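Local coordinates for hypothetical protein, conserved (Leishmania major, PDB 2B4W), which is of unknown function but belongs to the DUF1861 family, whose beta-fructosidase-type relatives suggest a five-bladed beta-propeller and possibly a carbohydrate-related role, at residues Y224-F229 / L279-G284; Q3-F8 / L260-F265; A237-K242 / K298-I303; D53-S58 / E254-L259. All coordinates share one frame; numbering follows the deposited sequence.

Overall arrangement
The contacts are spread over a chain of mostly antiparallel sheets, consistent with a five-bladed beta-propeller. Contact 1 is the most central, about 8 Å from the centre of the chain, and joins two sheets. Contact 2 lies next to it, centres about 9 Å apart, and shares backbone bonds: V264 N donates to Y224 O, and G282 N to F265 O (both 2.8 Å). Contact 3 continues from contact 1 along neighbouring strands 223-231 and 238-245. Contact 4 is tied to contact 1 through a backbone hydrogen bond from K256 N to G284 O (2.7 Å). Contacts 3 and 4 are about 34 Å apart between centres, on opposite sides of the chain's centre. No ligand site is established.

Contact 1. Residues Y224-F229 / L279-G284; sequences YVNYAF and LYSGVG
N226 of strand 223-231 reaches across to S281 and L279 of strand 277-283, joining two different sheets of what is probably a beta-propeller, as in the beta-fructosidase-type clan. The amide nitrogen N226 ND2 donates to S281 OG at 2.8 Å, with an N-H...O angle of 156°. The hydroxyl lies close to the amide plane, as a well-directed N-H requires. Across the contact, N226 OD1 meets a methyl, packing 3.6 Å from L279 CD2, the branch of the leucine that comes nearest. With CG anti to the carbonyl carbon of its own residue (chi1 -60°), N226 carries its amide away from strand 223-231 toward strand 277-283.

Further out, OD1 accepts a hydrogen bond from the hydroxyl of Y250, which the side chains of L279 and S281 also touch. Both ends of the amide are therefore held, which fixes its flip in this buried setting. V264 of strand 264-271 touches both N226 and S281, so an apolar side chain borders the polar pair. S281 OG passes the chain of bonds on to the backbone, donating to G282 O at 3.0 Å from 32° outside the carbonyl plane.

Contact 2. Residues Q3-F8 / L260-F265; sequences QVKAAF and LADCVF
K5 and D262 approach each other from opposite directions, each with CG anti to its own backbone N (chi1 -166° for the lysine and -156° for the aspartate). The lysine chain then runs straight out from the helix through chi3 and turns at its last torsion (chi4 -66°), which tucks NZ in toward the carboxylate. The result is a salt bridge. K5 NZ lies 2.9 Å from D262 OD2 and meets that oxygen on its syn lone pair, the side facing the other carboxylate oxygen. From there the ammonium also makes a weak second bond, to D262 OD1 at 3.3 Å, so the fork is uneven. The bend brings the last methylene close as well, with K5 CE 3.2 Å from D262 OD2.

The ammonium is also salt-bridged to E9, about one helical turn on; two acidic partners would probably favour its charged form. Lower down, the lysine side chain packs on V223, V225 and I243. The backbone of D262 is hydrogen-bonded to that of Y224 in strand 223-231. The two segments meet through this one pair alone, at the surface of the chain. It is a surface salt bridge between a helix and a loop, fastening the N-terminal helix 3-11 to the connection leading into strand 264-271, over side chains on one face of the sheet of strands 223-231 and 238-245.

Contact 3. Residues A237-K242 / K298-I303; sequences AITGAK and KGHGTI
H300, in the loop between strands 287-293 and 303-304, extends its imidazole to T239 and G240 on strand 238-245. Strands 238-245 and 303-304 are the two outermost strands of one antiparallel five-stranded sheet, so the loop that leads into one edge reaches back to the opposite edge. H300 NE2 comes within 3.2 Å of T239 OG1, and the two side chains meet at a slant. The threonine hydroxyl reaches the ring from the position between the backbone N and the carbonyl carbon (chi1 59°). Next along the strand, G240 takes a positive phi (63°) and has no side chain; its CA lies 4.3 Å from H300 CE1.

The far nitrogen of the ring, H300 ND1, makes a weak hydrogen bond to F297 O, which helps to set the ring's rotation. V230 and L198, on strands between the two edges, touch the imidazole, and S200 binds the histidine's carbonyl oxygen. Glycines G299 and G301 flank H300, both with positive phi, and let the backbone turn around it. The arrangement is that of a loop folded over the face of an antiparallel sheet, here at the surface of a probable propeller blade.

Contact 4. Residues D53-S58 / E254-L259; sequences DIWAAS and EPKVPL
The indole of W55 has the aliphatic chain of K256 laid over one face and V257 CG1 at its edge. K256 CE lies 3.6 Å above the ring plane, over its centre. K256 CD makes a CH-pi contact with the six-membered ring, 3.7 Å from the centroid and 20° off the normal; atom to atom, it comes 3.5 Å from W55 CZ2. V257 meets the ring at its edge, where CG1 lies near the ring plane and touches W55 CZ2 at 3.6 Å. The two residues of 254-259 thus hold the benzene half of the indole from above and from the side. The lysine and tryptophan side chains run antiparallel, and the lysine leads back along the indole toward the backbone of 53-58.

This contact joins two loops, the one linking the antiparallel neighbours 42-50 and 59-67 and the one between strands 238-245 and 264-271. In the probable beta-propeller, that ties a hairpin end to a connection between separate sheets. K256 turns at its last torsion (chi4 71°), lifting NZ away from the ring face, 5.0 Å from the centroid of the five-membered ring; the ammonium is only a long, at most weakly attractive, cation-pi partner. Its stronger partners are E50, at the end of strand 42-50, by a salt bridge, and the K51 carbonyl oxygen, by a hydrogen bond. E50 also accepts from A57 N through its other carboxylate oxygen. Across the contact, K256 NZ makes one weak hydrogen bond, to I54 O at 3.2 Å.

Contact 1. Residues Y224-F229 / L279-G284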
loop_
_atom_site.group_PDB
_atom_site.type_symbol
_atom_site.label_atom_id
_atom_site.label_comp_id
_atom_site.label_asym_id
_atom_site.label_seq_id
_atom_site.Cartn_x
_atom_site.Cartn_y
_atom_site.Cartn_z
ATOM N N TYR A 224 6.532 11.710 -5.673
ATOM C CA TYR A 224 5.719 10.824 -4.838
ATOM C C TYR A 224 6.432 10.665 -3.494
ATOM O O TYR A 224 7.573 10.190 -3.416
ATOM C CB TYR A 224 5.462 9.467 -5.483
ATOM C CG TYR A 224 4.416 9.373 -6.564
ATOM C CD1 TYR A 224 4.466 10.179 -7.702
ATOM C CD2 TYR A 224 3.364 8.470 -6.472
ATOM C CE1 TYR A 224 3.504 10.089 -8.694
ATOM C CE2 TYR A 224 2.396 8.369 -7.458
ATOM C CZ TYR A 224 2.469 9.186 -8.572
ATOM O OH TYR A 224 1.513 9.097 -9.561
ATOM N N VAL A 225 5.766 11.073 -2.410
ATOM C CA VAL A 225 6.344 10.830 -1.095
ATOM C C VAL A 225 5.458 9.911 -0.263
ATOM O O VAL A 225 4.284 9.700 -0.499
ATOM C CB VAL A 225 6.597 12.110 -0.282
ATOM C CG1 VAL A 225 7.144 13.208 -1.178
ATOM C CG2 VAL A 225 5.320 12.544 0.415
ATOM N N ASN A 226 6.073 9.319 0.763
ATOM C CA ASN A 226 5.311 8.429 1.627
ATOM C C ASN A 226 4.553 9.320 2.607
ATOM O O ASN A 226 5.169 10.231 3.169
ATOM C CB ASN A 226 6.206 7.473 2.381
ATOM C CG ASN A 226 7.062 6.532 1.588
ATOM O OD1 ASN A 226 8.239 6.353 1.914
ATOM N ND2 ASN A 226 6.541 5.874 0.573
ATOM N N TYR A 227 3.274 9.058 2.784
ATOM C CA TYR A 227 2.376 9.933 3.523
ATOM C C TYR A 227 1.537 9.220 4.563
ATOM O O TYR A 227 1.074 8.099 4.375
ATOM C CB TYR A 227 1.468 10.619 2.493
ATOM C CG TYR A 227 0.847 11.924 2.894
ATOM C CD1 TYR A 227 1.594 13.092 2.971
ATOM C CD2 TYR A 227 -0.506 11.994 3.186
ATOM C CE1 TYR A 227 0.988 14.275 3.339
ATOM C CE2 TYR A 227 -1.116 13.167 3.555
ATOM C CZ TYR A 227 -0.347 14.311 3.627
ATOM O OH TYR A 227 -0.954 15.488 3.993
ATOM N N ALA A 228 1.315 9.855 5.722
ATOM C CA ALA A 228 0.441 9.268 6.737
ATOM C C ALA A 228 -0.572 10.303 7.194
ATOM O O ALA A 228 -0.271 11.498 7.173
ATOM C CB ALA A 228 1.208 8.762 7.951
ATOM N N PHE A 229 -1.746 9.864 7.606
ATOM C CA PHE A 229 -2.737 10.665 8.280
ATOM C C PHE A 229 -3.651 9.757 9.101
ATOM O O PHE A 229 -3.651 8.534 8.948
ATOM C CB PHE A 229 -3.577 11.493 7.298
ATOM C CG PHE A 229 -4.280 10.637 6.260
ATOM C CD1 PHE A 229 -3.617 10.318 5.083
ATOM C CD2 PHE A 229 -5.555 10.153 6.456
ATOM C CE1 PHE A 229 -4.245 9.523 4.144
ATOM C CE2 PHE A 229 -6.185 9.344 5.534
ATOM C CZ PHE A 229 -5.508 9.054 4.364
ATOM N N LEU A 279 8.647 0.753 7.534
ATOM C CA LEU A 279 7.989 1.198 6.332
ATOM C C LEU A 279 8.594 0.548 5.087
ATOM O O LEU A 279 9.779 0.713 4.800
ATOM C CB LEU A 279 8.131 2.716 6.244
ATOM C CG LEU A 279 7.480 3.400 5.048
ATOM C CD1 LEU A 279 5.985 3.103 5.017
ATOM C CD2 LEU A 279 7.731 4.897 5.126
ATOM N N TYR A 280 7.756 -0.167 4.368
ATOM C CA TYR A 280 7.998 -0.773 3.069
ATOM C C TYR A 280 7.393 0.104 1.987
ATOM O O TYR A 280 6.265 0.604 2.090
ATOM C CB TYR A 280 7.412 -2.181 3.037
ATOM C CG TYR A 280 8.109 -3.143 3.976
ATOM C CD1 TYR A 280 7.864 -3.190 5.338
ATOM C CD2 TYR A 280 9.048 -4.021 3.452
ATOM C CE1 TYR A 280 8.532 -4.090 6.162
ATOM C CE2 TYR A 280 9.707 -4.911 4.260
ATOM C CZ TYR A 280 9.450 -4.950 5.615
ATOM O OH TYR A 280 10.152 -5.863 6.364
ATOM N N SER A 281 8.195 0.307 0.935
ATOM C CA SER A 281 7.766 1.183 -0.133
ATOM C C SER A 281 8.330 0.762 -1.484
ATOM O O SER A 281 9.441 0.241 -1.536
ATOM C CB SER A 281 8.247 2.613 0.121
ATOM O OG SER A 281 7.565 3.556 -0.698
ATOM N N GLY A 282 7.528 1.030 -2.518
ATOM C CA GLY A 282 8.088 0.983 -3.868
ATOM C C GLY A 282 9.014 2.195 -3.987
ATOM O O GLY A 282 8.706 3.246 -3.430
ATOM N N VAL A 283 10.116 2.017 -4.690
ATOM C CA VAL A 283 11.141 3.031 -4.873
ATOM C C VAL A 283 11.417 3.275 -6.357
ATOM O O VAL A 283 11.807 2.341 -7.063
ATOM C CB VAL A 283 12.421 2.581 -4.143
ATOM C CG1 VAL A 283 13.545 3.562 -4.421
ATOM C CG2 VAL A 283 12.169 2.433 -2.644
ATOM N N GLY A 284 11.219 4.491 -6.857
ATOM C CA GLY A 284 11.513 4.811 -8.254
ATOM C C GLY A 284 10.812 3.978 -9.295
ATOM O O GLY A 284 11.243 3.978 -10.459
#

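Contact 2. Residues Q3-F8 / L260-F265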
loop_
_atom_site.group_PDB
_atom_site.type_symbol
_atom_site.label_atom_id
_atom_site.label_comp_id
_atom_site.label_asym_id
_atom_site.label_seq_id
_atom_site.Cartn_x
_atom_site.Cartn_y
_atom_site.Cartn_z
ATOM N N GLN A 3 7.121 23.084 0.432
ATOM C CA GLN A 3 7.948 23.509 1.555
ATOM C C GLN A 3 7.895 22.420 2.627
ATOM O O GLN A 3 8.826 22.288 3.420
ATOM N N VAL A 4 6.816 21.629 2.665
ATOM C CA VAL A 4 6.783 20.564 3.683
ATOM C C VAL A 4 7.836 19.515 3.355
ATOM O O VAL A 4 8.583 19.052 4.223
ATOM C CB VAL A 4 5.393 19.933 3.818
ATOM C CG1 VAL A 4 5.309 18.944 4.979
ATOM C CG2 VAL A 4 4.356 21.037 4.001
ATOM N N LYS A 5 7.923 19.159 2.079
ATOM C CA LYS A 5 8.899 18.179 1.636
ATOM C C LYS A 5 10.310 18.637 1.970
ATOM O O LYS A 5 11.135 17.885 2.498
ATOM C CB LYS A 5 8.751 17.940 0.127
ATOM C CG LYS A 5 9.502 16.713 -0.312
ATOM C CD LYS A 5 9.237 16.274 -1.732
ATOM C CE LYS A 5 10.134 15.089 -2.083
ATOM N NZ LYS A 5 11.579 15.458 -2.116
ATOM N N ALA A 6 10.590 19.907 1.644
ATOM C CA ALA A 6 11.949 20.399 1.916
ATOM C C ALA A 6 12.242 20.385 3.406
ATOM O O ALA A 6 13.340 20.095 3.906
ATOM C CB ALA A 6 12.123 21.788 1.321
ATOM N N ALA A 7 11.190 20.702 4.170
ATOM C CA ALA A 7 11.378 20.588 5.624
ATOM C C ALA A 7 11.668 19.137 5.981
ATOM O O ALA A 7 12.617 18.863 6.715
ATOM C CB ALA A 7 10.168 21.127 6.354
ATOM N N PHE A 8 10.862 18.211 5.453
ATOM C CA PHE A 8 11.063 16.801 5.765
ATOM C C PHE A 8 12.494 16.373 5.450
ATOM O O PHE A 8 13.186 15.846 6.318
ATOM C CB PHE A 8 10.116 15.861 5.015
ATOM C CG PHE A 8 10.360 14.375 5.289
ATOM C CD1 PHE A 8 9.843 13.778 6.432
ATOM C CD2 PHE A 8 11.086 13.572 4.435
ATOM C CE1 PHE A 8 10.057 12.437 6.686
ATOM C CE2 PHE A 8 11.302 12.226 4.668
ATOM C CZ PHE A 8 10.776 11.650 5.801
ATOM N N LEU A 260 10.978 9.814 -12.413
ATOM C CA LEU A 260 10.486 9.275 -11.146
ATOM C C LEU A 260 11.634 9.185 -10.152
ATOM O O LEU A 260 11.626 8.301 -9.300
ATOM C CB LEU A 260 9.851 7.913 -11.392
ATOM C CG LEU A 260 8.522 7.952 -12.157
ATOM C CD1 LEU A 260 8.091 6.544 -12.526
ATOM C CD2 LEU A 260 7.451 8.661 -11.343
ATOM N N ALA A 261 12.579 10.113 -10.301
ATOM C CA ALA A 261 13.756 10.177 -9.449
ATOM C C ALA A 261 13.427 10.706 -8.057
ATOM O O ALA A 261 14.238 10.621 -7.136
ATOM C CB ALA A 261 14.845 11.029 -10.099
ATOM N N ASP A 262 12.225 11.244 -7.902
ATOM C CA ASP A 262 11.761 11.665 -6.595
ATOM C C ASP A 262 10.422 11.028 -6.224
ATOM O O ASP A 262 9.601 11.708 -5.603
ATOM C CB ASP A 262 11.644 13.195 -6.547
ATOM C CG ASP A 262 11.746 13.693 -5.113
ATOM O OD1 ASP A 262 11.951 12.860 -4.196
ATOM O OD2 ASP A 262 11.603 14.916 -4.918
ATOM N N CYS A 263 10.247 9.776 -6.611
ATOM C CA CYS A 263 9.060 8.974 -6.400
ATOM C C CYS A 263 9.205 7.792 -5.444
ATOM O O CYS A 263 10.045 6.937 -5.695
ATOM C CB CYS A 263 8.595 8.394 -7.750
ATOM S SG CYS A 263 7.178 7.259 -7.653
ATOM N N VAL A 264 8.401 7.696 -4.380
ATOM C CA VAL A 264 8.255 6.471 -3.606
ATOM C C VAL A 264 6.764 6.190 -3.372
ATOM O O VAL A 264 5.997 7.096 -3.097
ATOM C CB VAL A 264 8.922 6.457 -2.223
ATOM C CG1 VAL A 264 10.430 6.276 -2.342
ATOM C CG2 VAL A 264 8.536 7.724 -1.479
ATOM N N PHE A 265 6.377 4.929 -3.488
ATOM C CA PHE A 265 4.948 4.599 -3.441
ATOM C C PHE A 265 4.720 3.564 -2.354
ATOM O O PHE A 265 5.152 2.421 -2.553
ATOM C CB PHE A 265 4.615 4.091 -4.838
ATOM C CG PHE A 265 3.206 3.607 -5.079
ATOM C CD1 PHE A 265 2.857 2.300 -4.763
ATOM C CD2 PHE A 265 2.252 4.450 -5.623
ATOM C CE1 PHE A 265 1.573 1.855 -4.988
ATOM C CE2 PHE A 265 0.957 4.001 -5.849
ATOM C CZ PHE A 265 0.609 2.701 -5.533
#

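Contact 3. Residues A237-K242 / K298-I303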
loop_
_atom_site.group_PDB
_atom_site.type_symbol
_atom_site.label_atom_id
_atom_site.label_comp_id
_atom_site.label_asym_id
_atom_site.label_seq_id
_atom_site.Cartn_x
_atom_site.Cartn_y
_atom_site.Cartn_z
ATOM N N ALA A 237 -13.071 13.712 10.156
ATOM C CA ALA A 237 -11.958 14.623 10.384
ATOM C C ALA A 237 -10.601 13.981 10.071
ATOM O O ALA A 237 -10.407 12.803 10.368
ATOM C CB ALA A 237 -11.939 15.122 11.823
ATOM N N ILE A 238 -9.696 14.767 9.495
ATOM C CA ILE A 238 -8.356 14.353 9.105
ATOM C C ILE A 238 -7.300 15.045 9.970
ATOM O O ILE A 238 -7.260 16.266 10.089
ATOM C CB ILE A 238 -8.054 14.642 7.628
ATOM C CG1 ILE A 238 -9.029 14.001 6.638
ATOM C CG2 ILE A 238 -6.633 14.230 7.312
ATOM C CD1 ILE A 238 -9.173 12.501 6.844
ATOM N N THR A 239 -6.452 14.246 10.613
ATOM C CA THR A 239 -5.444 14.710 11.534
ATOM C C THR A 239 -4.118 13.983 11.349
ATOM O O THR A 239 -4.017 12.917 10.734
ATOM C CB THR A 239 -5.918 14.535 12.994
ATOM O OG1 THR A 239 -6.195 13.151 13.262
ATOM C CG2 THR A 239 -7.214 15.306 13.252
ATOM N N GLY A 240 -3.088 14.601 11.919
ATOM C CA GLY A 240 -1.759 14.031 12.041
ATOM C C GLY A 240 -1.131 13.773 10.689
ATOM O O GLY A 240 -0.249 12.933 10.502
ATOM N N ALA A 241 -1.595 14.511 9.685
ATOM C CA ALA A 241 -1.014 14.357 8.355
ATOM C C ALA A 241 0.478 14.674 8.343
ATOM O O ALA A 241 0.964 15.578 9.028
ATOM C CB ALA A 241 -1.736 15.251 7.360
ATOM N N LYS A 242 1.245 13.920 7.548
ATOM C CA LYS A 242 2.695 14.138 7.586
ATOM C C LYS A 242 3.411 13.330 6.519
ATOM O O LYS A 242 2.904 12.300 6.068
ATOM C CB LYS A 242 3.205 13.765 8.974
ATOM C CG LYS A 242 2.640 12.464 9.527
ATOM C CD LYS A 242 3.183 12.239 10.941
ATOM C CE LYS A 242 2.027 12.170 11.932
ATOM N NZ LYS A 242 2.383 12.720 13.268
ATOM N N LYS A 298 1.261 8.601 16.354
ATOM C CA LYS A 298 1.480 8.993 17.740
ATOM C C LYS A 298 0.334 9.850 18.273
ATOM O O LYS A 298 -0.132 10.797 17.652
ATOM C CB LYS A 298 2.819 9.717 17.885
ATOM N N GLY A 299 -0.127 9.463 19.459
ATOM C CA GLY A 299 -1.209 10.161 20.116
ATOM C C GLY A 299 -2.570 9.709 19.646
ATOM O O GLY A 299 -3.573 10.162 20.196
ATOM N N HIS A 300 -2.664 8.816 18.650
ATOM C CA HIS A 300 -4.020 8.426 18.258
ATOM C C HIS A 300 -4.247 6.952 18.554
ATOM O O HIS A 300 -5.118 6.302 17.975
ATOM C CB HIS A 300 -4.288 8.734 16.796
ATOM C CG HIS A 300 -4.180 10.152 16.361
ATOM N ND1 HIS A 300 -3.028 10.681 15.823
ATOM C CD2 HIS A 300 -5.087 11.156 16.373
ATOM C CE1 HIS A 300 -3.228 11.952 15.526
ATOM N NE2 HIS A 300 -4.471 12.269 15.848
ATOM N N GLY A 301 -3.458 6.420 19.471
ATOM C CA GLY A 301 -3.562 5.033 19.835
ATOM C C GLY A 301 -2.645 4.136 19.018
ATOM O O GLY A 301 -2.004 4.590 18.076
ATOM N N THR A 302 -2.604 2.888 19.436
ATOM C CA THR A 302 -1.906 1.755 18.918
ATOM C C THR A 302 -2.702 1.014 17.847
ATOM O O THR A 302 -3.927 1.063 17.781
ATOM C CB THR A 302 -1.575 0.736 20.042
ATOM O OG1 THR A 302 -2.786 0.260 20.661
ATOM C CG2 THR A 302 -0.737 1.408 21.123
ATOM N N ILE A 303 -1.940 0.294 17.023
ATOM C CA ILE A 303 -2.544 -0.561 16.009
ATOM C C ILE A 303 -3.164 -1.828 16.608
ATOM O O ILE A 303 -2.588 -2.557 17.407
ATOM C CB ILE A 303 -1.561 -0.983 14.911
ATOM C CG1 ILE A 303 -1.074 0.225 14.104
ATOM C CG2 ILE A 303 -2.171 -2.093 14.065
ATOM C CD1 ILE A 303 0.258 0.030 13.429
#

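Contact 4. Residues D53-S58 / E254-L259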
loop_
_atom_site.group_PDB
_atom_site.type_symbol
_atom_site.label_atom_id
_atom_site.label_comp_id
_atom_site.label_asym_id
_atom_site.label_seq_id
_atom_site.Cartn_x
_atom_site.Cartn_y
_atom_site.Cartn_z
ATOM N N ASP A 53 12.467 -1.940 -18.867
ATOM C CA ASP A 53 12.317 -1.132 -20.082
ATOM C C ASP A 53 10.964 -1.250 -20.752
ATOM O O ASP A 53 10.864 -1.005 -21.955
ATOM C CB ASP A 53 13.399 -1.523 -21.095
ATOM C CG ASP A 53 13.385 -3.017 -21.348
ATOM O OD1 ASP A 53 12.396 -3.642 -20.914
ATOM O OD2 ASP A 53 14.332 -3.540 -21.962
ATOM N N ILE A 54 9.906 -1.605 -20.036
ATOM C CA ILE A 54 8.579 -1.573 -20.648
ATOM C C ILE A 54 7.510 -1.219 -19.621
ATOM O O ILE A 54 7.682 -1.473 -18.428
ATOM C CB ILE A 54 8.286 -2.920 -21.329
ATOM C CG1 ILE A 54 6.831 -3.373 -21.347
ATOM C CG2 ILE A 54 9.150 -4.001 -20.693
ATOM C CD1 ILE A 54 6.346 -3.992 -22.635
ATOM N N TRP A 55 6.415 -0.638 -20.094
ATOM C CA TRP A 55 5.307 -0.172 -19.283
ATOM C C TRP A 55 4.047 -1.000 -19.454
ATOM O O TRP A 55 3.793 -1.685 -20.445
ATOM C CB TRP A 55 5.070 1.321 -19.630
ATOM C CG TRP A 55 6.284 2.097 -19.177
ATOM C CD1 TRP A 55 7.520 2.127 -19.754
ATOM C CD2 TRP A 55 6.359 2.952 -18.031
ATOM N NE1 TRP A 55 8.362 2.948 -19.039
ATOM C CE2 TRP A 55 7.666 3.468 -17.977
ATOM C CE3 TRP A 55 5.436 3.323 -17.053
ATOM C CZ2 TRP A 55 8.083 4.347 -16.974
ATOM C CZ3 TRP A 55 5.853 4.193 -16.066
ATOM C CH2 TRP A 55 7.162 4.698 -16.028
ATOM N N ALA A 56 3.210 -0.963 -18.424
ATOM C CA ALA A 56 1.976 -1.728 -18.379
ATOM C C ALA A 56 2.155 -3.200 -18.758
ATOM O O ALA A 56 1.261 -3.673 -19.474
ATOM C CB ALA A 56 0.901 -1.127 -19.282
ATOM N N ALA A 57 3.204 -3.850 -18.289
ATOM C CA ALA A 57 3.577 -5.227 -18.546
ATOM C C ALA A 57 4.025 -5.994 -17.290
ATOM O O ALA A 57 5.066 -6.651 -17.320
ATOM C CB ALA A 57 4.729 -5.293 -19.543
ATOM N N SER A 58 3.234 -5.878 -16.235
ATOM C CA SER A 58 3.421 -6.471 -14.927
ATOM C C SER A 58 2.547 -7.696 -14.733
ATOM O O SER A 58 1.516 -7.770 -15.383
ATOM C CB SER A 58 3.081 -5.434 -13.838
ATOM O OG SER A 58 3.716 -4.263 -14.304
ATOM N N GLU A 254 18.484 3.416 -9.409
ATOM C CA GLU A 254 17.917 4.027 -10.611
ATOM C C GLU A 254 16.415 3.876 -10.743
ATOM O O GLU A 254 15.831 2.783 -10.700
ATOM C CB GLU A 254 18.599 3.409 -11.846
ATOM C CG GLU A 254 20.116 3.478 -11.739
ATOM C CD GLU A 254 20.611 4.915 -11.728
ATOM O OE1 GLU A 254 20.273 5.627 -12.696
ATOM O OE2 GLU A 254 21.315 5.317 -10.775
ATOM N N PRO A 255 15.694 4.975 -10.942
ATOM C CA PRO A 255 14.246 4.799 -11.128
ATOM C C PRO A 255 13.963 4.100 -12.459
ATOM O O PRO A 255 14.866 3.794 -13.241
ATOM C CB PRO A 255 13.701 6.224 -11.124
ATOM C CG PRO A 255 14.866 7.086 -11.485
ATOM C CD PRO A 255 16.097 6.378 -11.015
ATOM N N LYS A 256 12.679 3.848 -12.687
ATOM C CA LYS A 256 12.268 3.244 -13.947
ATOM C C LYS A 256 12.675 4.218 -15.061
ATOM O O LYS A 256 13.264 3.849 -16.068
ATOM C CB LYS A 256 10.768 2.975 -14.013
ATOM C CG LYS A 256 10.363 2.007 -15.118
ATOM C CD LYS A 256 8.907 1.611 -14.998
ATOM C CE LYS A 256 8.521 0.526 -15.991
ATOM N NZ LYS A 256 9.080 -0.802 -15.685
ATOM N N VAL A 257 12.331 5.473 -14.820
ATOM C CA VAL A 257 12.706 6.589 -15.671
ATOM C C VAL A 257 13.085 7.781 -14.803
ATOM O O VAL A 257 12.610 7.899 -13.676
ATOM C CB VAL A 257 11.570 6.984 -16.621
ATOM C CG1 VAL A 257 11.310 5.833 -17.584
ATOM C CG2 VAL A 257 10.332 7.360 -15.831
ATOM N N PRO A 258 13.948 8.616 -15.362
ATOM C CA PRO A 258 14.469 9.802 -14.684
ATOM C C PRO A 258 13.369 10.637 -14.040
ATOM O O PRO A 258 13.526 11.277 -13.002
ATOM C CB PRO A 258 15.116 10.604 -15.815
ATOM C CG PRO A 258 14.848 9.875 -17.082
ATOM C CD PRO A 258 14.512 8.458 -16.716
ATOM N N LEU A 259 12.216 10.647 -14.684
ATOM C CA LEU A 259 11.080 11.424 -14.215
ATOM C C LEU A 259 10.621 11.027 -12.817
ATOM O O LEU A 259 9.935 11.788 -12.125
ATOM C CB LEU A 259 9.961 11.218 -15.231
ATOM C CG LEU A 259 8.650 11.945 -15.073
ATOM C CD1 LEU A 259 8.055 12.187 -16.462
ATOM C CD2 LEU A 259 7.644 11.194 -14.213
#